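Local coordinates for protein 1d10 (PDB 1T9F) that is of unknown function but has an SDF2-like beta-trefoil fold of three MIR repeats, with two disulfides, and is probably secreted or resident in the secretory pathway, at residues Q38-S46 with F150-V160; P94-V102 with T139-F150. All blocks are in the same frame, centred on the assembly; numbering follows the deposited sequence.

Interaction 1 (Q38-S46 with F150-V160); sequences QSVTAVKNS and FGRPIHGQREV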
# COMPACT_ATOMS: atom_id res chain seq x y z
N GLN A 38 -4.53 -13.24 0.07
CA GLN A 38 -5.31 -12.31 0.89
C GLN A 38 -5.54 -11.02 0.12
O GLN A 38 -4.60 -10.45 -0.43
CB GLN A 38 -4.57 -12.02 2.19
CG GLN A 38 -5.42 -11.34 3.24
CD GLN A 38 -4.67 -11.16 4.54
OE1 GLN A 38 -4.23 -10.05 4.87
NE2 GLN A 38 -4.49 -12.25 5.27
N SER A 39 -6.79 -10.55 0.09
CA SER A 39 -7.12 -9.34 -0.63
C SER A 39 -6.69 -8.05 0.08
O SER A 39 -6.40 -8.04 1.28
CB SER A 39 -8.63 -9.27 -0.87
OG SER A 39 -9.34 -9.13 0.34
N VAL A 40 -6.66 -6.97 -0.70
CA VAL A 40 -6.30 -5.64 -0.21
C VAL A 40 -7.37 -4.71 -0.76
O VAL A 40 -7.70 -4.77 -1.94
CB VAL A 40 -4.93 -5.17 -0.74
CG1 VAL A 40 -4.70 -3.70 -0.38
CG2 VAL A 40 -3.83 -6.04 -0.14
N THR A 41 -7.91 -3.85 0.10
CA THR A 41 -8.95 -2.91 -0.33
C THR A 41 -8.70 -1.54 0.28
O THR A 41 -7.66 -1.30 0.90
CB THR A 41 -10.34 -3.36 0.15
OG1 THR A 41 -10.41 -3.19 1.58
CG2 THR A 41 -10.59 -4.84 -0.19
N ALA A 42 -9.66 -0.64 0.09
CA ALA A 42 -9.60 0.69 0.66
C ALA A 42 -10.97 0.89 1.29
O ALA A 42 -12.00 0.68 0.64
CB ALA A 42 -9.34 1.74 -0.41
N VAL A 43 -10.99 1.30 2.56
CA VAL A 43 -12.24 1.47 3.27
C VAL A 43 -12.61 2.89 3.67
O VAL A 43 -11.77 3.68 4.10
CB VAL A 43 -12.24 0.61 4.55
CG1 VAL A 43 -12.16 -0.86 4.18
CG2 VAL A 43 -11.05 0.99 5.43
N LYS A 44 -13.89 3.21 3.53
CA LYS A 44 -14.43 4.51 3.90
C LYS A 44 -14.95 4.29 5.32
O LYS A 44 -16.13 4.43 5.61
CB LYS A 44 -15.56 4.91 2.94
CG LYS A 44 -16.44 6.07 3.40
CD LYS A 44 -15.64 7.30 3.80
CE LYS A 44 -16.56 8.41 4.29
NZ LYS A 44 -17.43 7.97 5.42
N ASN A 45 -14.03 3.91 6.20
CA ASN A 45 -14.32 3.62 7.60
C ASN A 45 -13.12 4.00 8.45
O ASN A 45 -12.23 3.19 8.69
CB ASN A 45 -14.64 2.13 7.77
CG ASN A 45 -14.33 1.63 9.17
OD1 ASN A 45 -14.85 2.15 10.15
ND2 ASN A 45 -13.49 0.61 9.25
N SER A 46 -13.12 5.25 8.91
CA SER A 46 -12.04 5.78 9.73
C SER A 46 -11.60 4.88 10.88
O SER A 46 -12.28 3.93 11.26
CB SER A 46 -12.45 7.15 10.30
OG SER A 46 -11.44 7.67 11.14
N PHE A 150 -16.42 -3.36 -4.09
CA PHE A 150 -16.82 -4.75 -3.89
C PHE A 150 -18.22 -4.83 -3.31
O PHE A 150 -18.76 -3.85 -2.80
CB PHE A 150 -15.88 -5.45 -2.93
CG PHE A 150 -14.51 -5.70 -3.48
CD1 PHE A 150 -14.31 -6.66 -4.46
CD2 PHE A 150 -13.43 -4.97 -3.01
CE1 PHE A 150 -13.04 -6.90 -4.96
CE2 PHE A 150 -12.14 -5.21 -3.50
CZ PHE A 150 -11.95 -6.17 -4.48
N GLY A 151 -18.79 -6.04 -3.39
CA GLY A 151 -20.10 -6.30 -2.83
C GLY A 151 -19.79 -7.14 -1.61
O GLY A 151 -18.64 -7.17 -1.16
N ARG A 152 -20.79 -7.83 -1.06
CA ARG A 152 -20.57 -8.67 0.12
C ARG A 152 -19.48 -9.69 -0.20
O ARG A 152 -19.26 -10.03 -1.36
CB ARG A 152 -21.86 -9.40 0.49
CG ARG A 152 -22.16 -10.63 -0.37
CD ARG A 152 -22.21 -10.28 -1.85
NE ARG A 152 -23.21 -9.26 -2.14
CZ ARG A 152 -24.51 -9.38 -1.85
NH1 ARG A 152 -24.95 -10.47 -1.25
NH2 ARG A 152 -25.35 -8.41 -2.16
N PRO A 153 -18.79 -10.20 0.83
CA PRO A 153 -18.91 -9.93 2.27
C PRO A 153 -18.15 -8.68 2.72
O PRO A 153 -17.96 -8.46 3.91
CB PRO A 153 -18.34 -11.19 2.90
CG PRO A 153 -17.20 -11.49 1.97
CD PRO A 153 -17.83 -11.30 0.60
N ILE A 154 -17.70 -7.88 1.76
CA ILE A 154 -16.95 -6.65 2.05
C ILE A 154 -17.57 -5.51 1.25
O ILE A 154 -16.88 -4.77 0.56
CB ILE A 154 -15.45 -6.80 1.65
CG1 ILE A 154 -15.34 -7.36 0.23
CG2 ILE A 154 -14.73 -7.70 2.65
CD1 ILE A 154 -13.90 -7.42 -0.31
N HIS A 155 -18.89 -5.38 1.37
CA HIS A 155 -19.65 -4.37 0.66
C HIS A 155 -19.22 -2.92 0.81
O HIS A 155 -19.08 -2.40 1.92
CB HIS A 155 -21.13 -4.49 1.03
CG HIS A 155 -22.00 -3.41 0.45
ND1 HIS A 155 -22.06 -2.14 0.98
CD2 HIS A 155 -22.81 -3.41 -0.63
CE1 HIS A 155 -22.88 -1.40 0.25
NE2 HIS A 155 -23.35 -2.15 -0.73
N GLY A 156 -19.03 -2.25 -0.32
CA GLY A 156 -18.64 -0.85 -0.30
C GLY A 156 -17.14 -0.59 -0.27
O GLY A 156 -16.72 0.55 -0.44
N GLN A 157 -16.34 -1.63 -0.06
CA GLN A 157 -14.90 -1.44 -0.01
C GLN A 157 -14.36 -1.27 -1.43
O GLN A 157 -14.80 -1.95 -2.36
CB GLN A 157 -14.24 -2.63 0.69
CG GLN A 157 -14.64 -2.72 2.17
CD GLN A 157 -13.91 -3.80 2.93
OE1 GLN A 157 -12.74 -4.08 2.66
NE2 GLN A 157 -14.58 -4.39 3.91
N ARG A 158 -13.42 -0.34 -1.61
CA ARG A 158 -12.87 -0.07 -2.93
C ARG A 158 -11.78 -1.04 -3.39
O ARG A 158 -10.95 -1.49 -2.59
CB ARG A 158 -12.32 1.36 -2.99
CG ARG A 158 -13.38 2.45 -2.85
CD ARG A 158 -13.81 2.64 -1.40
NE ARG A 158 -14.42 3.94 -1.16
CZ ARG A 158 -15.69 4.25 -1.42
NH1 ARG A 158 -16.50 3.33 -1.93
NH2 ARG A 158 -16.14 5.47 -1.17
N GLU A 159 -11.80 -1.37 -4.68
CA GLU A 159 -10.81 -2.28 -5.24
C GLU A 159 -9.48 -1.55 -5.39
O GLU A 159 -9.43 -0.42 -5.89
CB GLU A 159 -11.25 -2.80 -6.62
CG GLU A 159 -10.20 -3.65 -7.32
CD GLU A 159 -10.55 -3.98 -8.78
OE1 GLU A 159 -11.12 -3.10 -9.46
OE2 GLU A 159 -10.24 -5.10 -9.23
N VAL A 160 -8.41 -2.19 -4.93
CA VAL A 160 -7.06 -1.66 -5.01
C VAL A 160 -6.33 -2.51 -6.05
O VAL A 160 -6.36 -3.75 -6.00
CB VAL A 160 -6.33 -1.78 -3.65
CG1 VAL A 160 -4.87 -1.38 -3.81
CG2 VAL A 160 -7.01 -0.91 -2.60
O HOH W 1 -8.72 -4.94 -4.33
O HOH W 2 -15.54 0.85 2.68
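T41 and Q157 meet through two rotations: at chi1 71° the T41 hydroxyl sits between its own backbone N and carbonyl carbon, while Q157, its CG anti to the carbonyl carbon (chi1 -65°) and its chain extended beyond, carries its amide across to it. T41 OG1 donates to Q157 OE1 over 2.7 Å, in the carbonyl plane. The other branch of T41, CG2, rests 3.7 Å from CE2 of the F150 ring. V43 CG1 lies alongside the Q157 chain, 3.6 Å from CD.

The backbones pair at A42 and R158, an antiparallel hydrogen-bonded pair: R158 N reaches A42 O at 2.8 Å, and A42 N returns a more bent bond to R158 O at 3.1 Å. Beside them V160 CG2 packs 4.2 Å from A42 CB, and a water accepts from V160 N and donates to V40 O, bridging the two backbones where no direct bond forms. K44 CB lies over one face of the R158 guanidinium, whose NE forms a salt bridge with D20. The two A42-R158 bonds thus join the first and third MIR repeats, while the bond from the buried T41 hydroxyl and the V43 packing would hold the Q157 amide in one orientation.

Interaction 2 (P94-V102 with T139-F150); sequences PLSKQHQEV and TGSYLSLSGQQF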
# COMPACT_ATOMS: atom_id res chain seq x y z
N PRO A 94 -9.03 -8.53 -9.37
CA PRO A 94 -10.29 -9.26 -9.16
C PRO A 94 -11.52 -8.74 -9.92
O PRO A 94 -12.28 -9.53 -10.46
CB PRO A 94 -10.47 -9.20 -7.65
CG PRO A 94 -9.84 -7.89 -7.29
CD PRO A 94 -8.57 -7.92 -8.12
N LEU A 95 -11.71 -7.42 -9.95
CA LEU A 95 -12.87 -6.85 -10.64
C LEU A 95 -12.48 -6.06 -11.88
O LEU A 95 -13.31 -5.80 -12.75
CB LEU A 95 -13.67 -5.95 -9.70
CG LEU A 95 -14.22 -6.57 -8.41
CD1 LEU A 95 -14.92 -5.49 -7.60
CD2 LEU A 95 -15.17 -7.71 -8.74
N SER A 96 -11.21 -5.66 -11.96
CA SER A 96 -10.74 -4.90 -13.11
C SER A 96 -9.74 -5.73 -13.90
O SER A 96 -8.54 -5.72 -13.63
CB SER A 96 -10.10 -3.59 -12.66
OG SER A 96 -11.07 -2.75 -12.06
N LYS A 97 -10.26 -6.45 -14.89
CA LYS A 97 -9.46 -7.32 -15.74
C LYS A 97 -8.24 -6.65 -16.38
O LYS A 97 -7.20 -7.29 -16.57
CB LYS A 97 -10.34 -7.90 -16.85
CG LYS A 97 -11.46 -8.81 -16.35
CD LYS A 97 -10.93 -10.14 -15.85
CE LYS A 97 -12.06 -11.14 -15.61
NZ LYS A 97 -11.55 -12.53 -15.34
N GLN A 98 -8.37 -5.37 -16.72
CA GLN A 98 -7.29 -4.64 -17.36
C GLN A 98 -6.16 -4.27 -16.40
O GLN A 98 -5.10 -3.81 -16.83
CB GLN A 98 -7.80 -3.36 -18.01
CG GLN A 98 -9.31 -3.14 -17.96
CD GLN A 98 -9.83 -2.82 -16.57
OE1 GLN A 98 -9.99 -3.70 -15.73
NE2 GLN A 98 -10.09 -1.54 -16.32
N HIS A 99 -6.38 -4.48 -15.11
CA HIS A 99 -5.37 -4.13 -14.14
C HIS A 99 -4.73 -5.31 -13.42
O HIS A 99 -5.24 -6.43 -13.45
CB HIS A 99 -5.94 -3.13 -13.12
CG HIS A 99 -6.25 -1.80 -13.72
ND1 HIS A 99 -5.40 -1.15 -14.58
CD2 HIS A 99 -7.32 -0.98 -13.58
CE1 HIS A 99 -5.92 0.01 -14.94
NE2 HIS A 99 -7.09 0.14 -14.34
N GLN A 100 -3.61 -5.01 -12.78
CA GLN A 100 -2.82 -5.98 -12.05
C GLN A 100 -3.33 -6.11 -10.62
O GLN A 100 -3.75 -5.13 -10.00
CB GLN A 100 -1.37 -5.51 -12.08
CG GLN A 100 -0.34 -6.43 -11.46
CD GLN A 100 1.06 -5.91 -11.70
OE1 GLN A 100 1.56 -5.93 -12.83
NE2 GLN A 100 1.70 -5.42 -10.64
N GLU A 101 -3.27 -7.33 -10.09
CA GLU A 101 -3.73 -7.63 -8.74
C GLU A 101 -2.77 -7.12 -7.68
O GLU A 101 -1.55 -7.12 -7.87
CB GLU A 101 -3.88 -9.14 -8.56
CG GLU A 101 -4.55 -9.58 -7.26
CD GLU A 101 -4.29 -11.04 -6.92
OE1 GLU A 101 -3.23 -11.34 -6.31
OE2 GLU A 101 -5.13 -11.90 -7.26
N VAL A 102 -3.33 -6.67 -6.56
CA VAL A 102 -2.53 -6.20 -5.44
C VAL A 102 -3.03 -7.02 -4.26
O VAL A 102 -4.22 -7.07 -3.99
CB VAL A 102 -2.74 -4.69 -5.18
CG1 VAL A 102 -2.09 -4.30 -3.85
CG2 VAL A 102 -2.11 -3.89 -6.31
N THR A 139 7.24 -4.81 -11.07
CA THR A 139 6.40 -4.65 -12.26
C THR A 139 6.27 -3.22 -12.75
O THR A 139 5.97 -2.99 -13.92
CB THR A 139 4.98 -5.19 -12.02
OG1 THR A 139 4.38 -4.45 -10.95
CG2 THR A 139 5.02 -6.66 -11.66
N GLY A 140 6.47 -2.25 -11.87
CA GLY A 140 6.35 -0.85 -12.26
C GLY A 140 4.94 -0.29 -12.14
O GLY A 140 4.72 0.89 -12.41
N SER A 141 4.00 -1.13 -11.74
CA SER A 141 2.61 -0.70 -11.60
C SER A 141 2.43 0.19 -10.39
O SER A 141 3.06 -0.01 -9.35
CB SER A 141 1.68 -1.91 -11.47
OG SER A 141 1.90 -2.83 -12.53
N TYR A 142 1.56 1.19 -10.54
CA TYR A 142 1.28 2.12 -9.47
C TYR A 142 0.14 1.59 -8.60
O TYR A 142 -0.83 1.01 -9.11
CB TYR A 142 0.87 3.47 -10.05
CG TYR A 142 1.98 4.18 -10.79
CD1 TYR A 142 2.92 4.94 -10.11
CD2 TYR A 142 2.10 4.08 -12.19
CE1 TYR A 142 3.95 5.60 -10.79
CE2 TYR A 142 3.12 4.74 -12.87
CZ TYR A 142 4.04 5.49 -12.17
OH TYR A 142 5.07 6.14 -12.83
N LEU A 143 0.27 1.76 -7.29
CA LEU A 143 -0.78 1.32 -6.38
C LEU A 143 -1.92 2.30 -6.64
O LEU A 143 -1.73 3.50 -6.50
CB LEU A 143 -0.30 1.44 -4.92
CG LEU A 143 -1.30 1.06 -3.83
CD1 LEU A 143 -1.56 -0.44 -3.89
CD2 LEU A 143 -0.74 1.46 -2.48
N SER A 144 -3.09 1.80 -7.03
CA SER A 144 -4.20 2.69 -7.34
C SER A 144 -5.57 2.10 -7.06
O SER A 144 -5.75 0.89 -7.07
CB SER A 144 -4.18 3.09 -8.82
OG SER A 144 -2.89 3.50 -9.25
N LEU A 145 -6.54 2.98 -6.80
CA LEU A 145 -7.91 2.54 -6.61
C LEU A 145 -8.42 2.43 -8.05
O LEU A 145 -8.27 3.37 -8.84
CB LEU A 145 -8.72 3.58 -5.84
CG LEU A 145 -8.31 3.82 -4.38
CD1 LEU A 145 -9.34 4.73 -3.70
CD2 LEU A 145 -8.22 2.49 -3.65
N SER A 146 -8.98 1.28 -8.39
CA SER A 146 -9.50 1.05 -9.74
C SER A 146 -10.75 1.87 -9.99
O SER A 146 -11.11 2.14 -11.13
CB SER A 146 -9.84 -0.43 -9.93
OG SER A 146 -10.97 -0.77 -9.16
N GLY A 147 -11.43 2.25 -8.90
CA GLY A 147 -12.65 3.02 -9.03
C GLY A 147 -13.84 2.10 -8.85
O GLY A 147 -14.99 2.53 -8.80
N GLN A 148 -13.56 0.80 -8.75
CA GLN A 148 -14.59 -0.20 -8.55
C GLN A 148 -14.76 -0.46 -7.06
O GLN A 148 -13.85 -0.22 -6.28
CB GLN A 148 -14.22 -1.50 -9.26
CG GLN A 148 -14.28 -1.42 -10.77
CD GLN A 148 -15.66 -1.05 -11.25
OE1 GLN A 148 -16.63 -1.76 -10.98
NE2 GLN A 148 -15.77 0.06 -11.97
N GLN A 149 -15.94 -0.95 -6.69
CA GLN A 149 -16.24 -1.27 -5.30
C GLN A 149 -16.70 -2.72 -5.22
O GLN A 149 -17.30 -3.24 -6.16
CB GLN A 149 -17.33 -0.35 -4.76
CG GLN A 149 -16.91 1.08 -4.52
CD GLN A 149 -18.01 1.91 -3.88
OE1 GLN A 149 -18.71 1.43 -2.98
NE2 GLN A 149 -18.15 3.15 -4.31
N PHE A 150 -16.42 -3.36 -4.09
CA PHE A 150 -16.82 -4.75 -3.89
C PHE A 150 -18.22 -4.83 -3.31
O PHE A 150 -18.76 -3.85 -2.80
CB PHE A 150 -15.88 -5.45 -2.93
CG PHE A 150 -14.51 -5.70 -3.48
CD1 PHE A 150 -14.31 -6.66 -4.46
CD2 PHE A 150 -13.43 -4.97 -3.01
CE1 PHE A 150 -13.04 -6.90 -4.96
CE2 PHE A 150 -12.14 -5.21 -3.50
CZ PHE A 150 -11.95 -6.17 -4.48
O HOH W 3 -10.11 1.66 -13.88
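Across this contact the backbones stay apart, the nearest CA atoms, those of S96 and S146, lying 6.9 Å from each other, and side chains do the joining. At one end Q100 and T139 approach from opposite directions. Q100 CG stands opposite the backbone N (chi1 -176°), and the extended chain delivers NE2 to T139 OG1 at 2.9 Å in a nearly straight bond (177°), the hydroxyl lying in the amide plane. S141 OG adds a weak bond to Q100 OE1; S88 takes another bond from NE2, and H136 bonds T139 OG1. A leucine here would probably leave the hydroxyls of T139, S141 and S88 without their amide partner.

Midway, S96 OG lies 3.4 Å from S146 CB, and both hydroxyls probably bond E159. S146 OG also accepts from Q148 N at 3.1 Å, an ST turn where the chain rounds its corner. At the far end L95 CD1 approaches the F150 ring obliquely, 3.4 Å from F150 CD1, and P94 CG meets its edge. The V102 and L143 side chains cross at about a right angle, CG1 against CD1, beside L86 of strand 85-89, while strand 158-163 pairs with both strand 100-105 and strand 142-146.

Interactions 1 and 2 illustrate how a beta-trefoil can couple its repeats through one shared strand. Their centres are 13 Å apart, and F150 belongs to both, touching residues 38-46 through one part of its ring and residues 94-102 through another. Strand 158-163 supplies the second connection: it pairs with strand 38-43 in interaction 1, while E159 turns from that partner toward interaction 2. There E159 OE1 lies 2.6 Å from S96 OG, a probable hydrogen bond, and doubtfully close to S146 OG, so a carboxylate from one contact probably ties together the two segments of the other. All three MIR ranges therefore converge on a single antiparallel sheet.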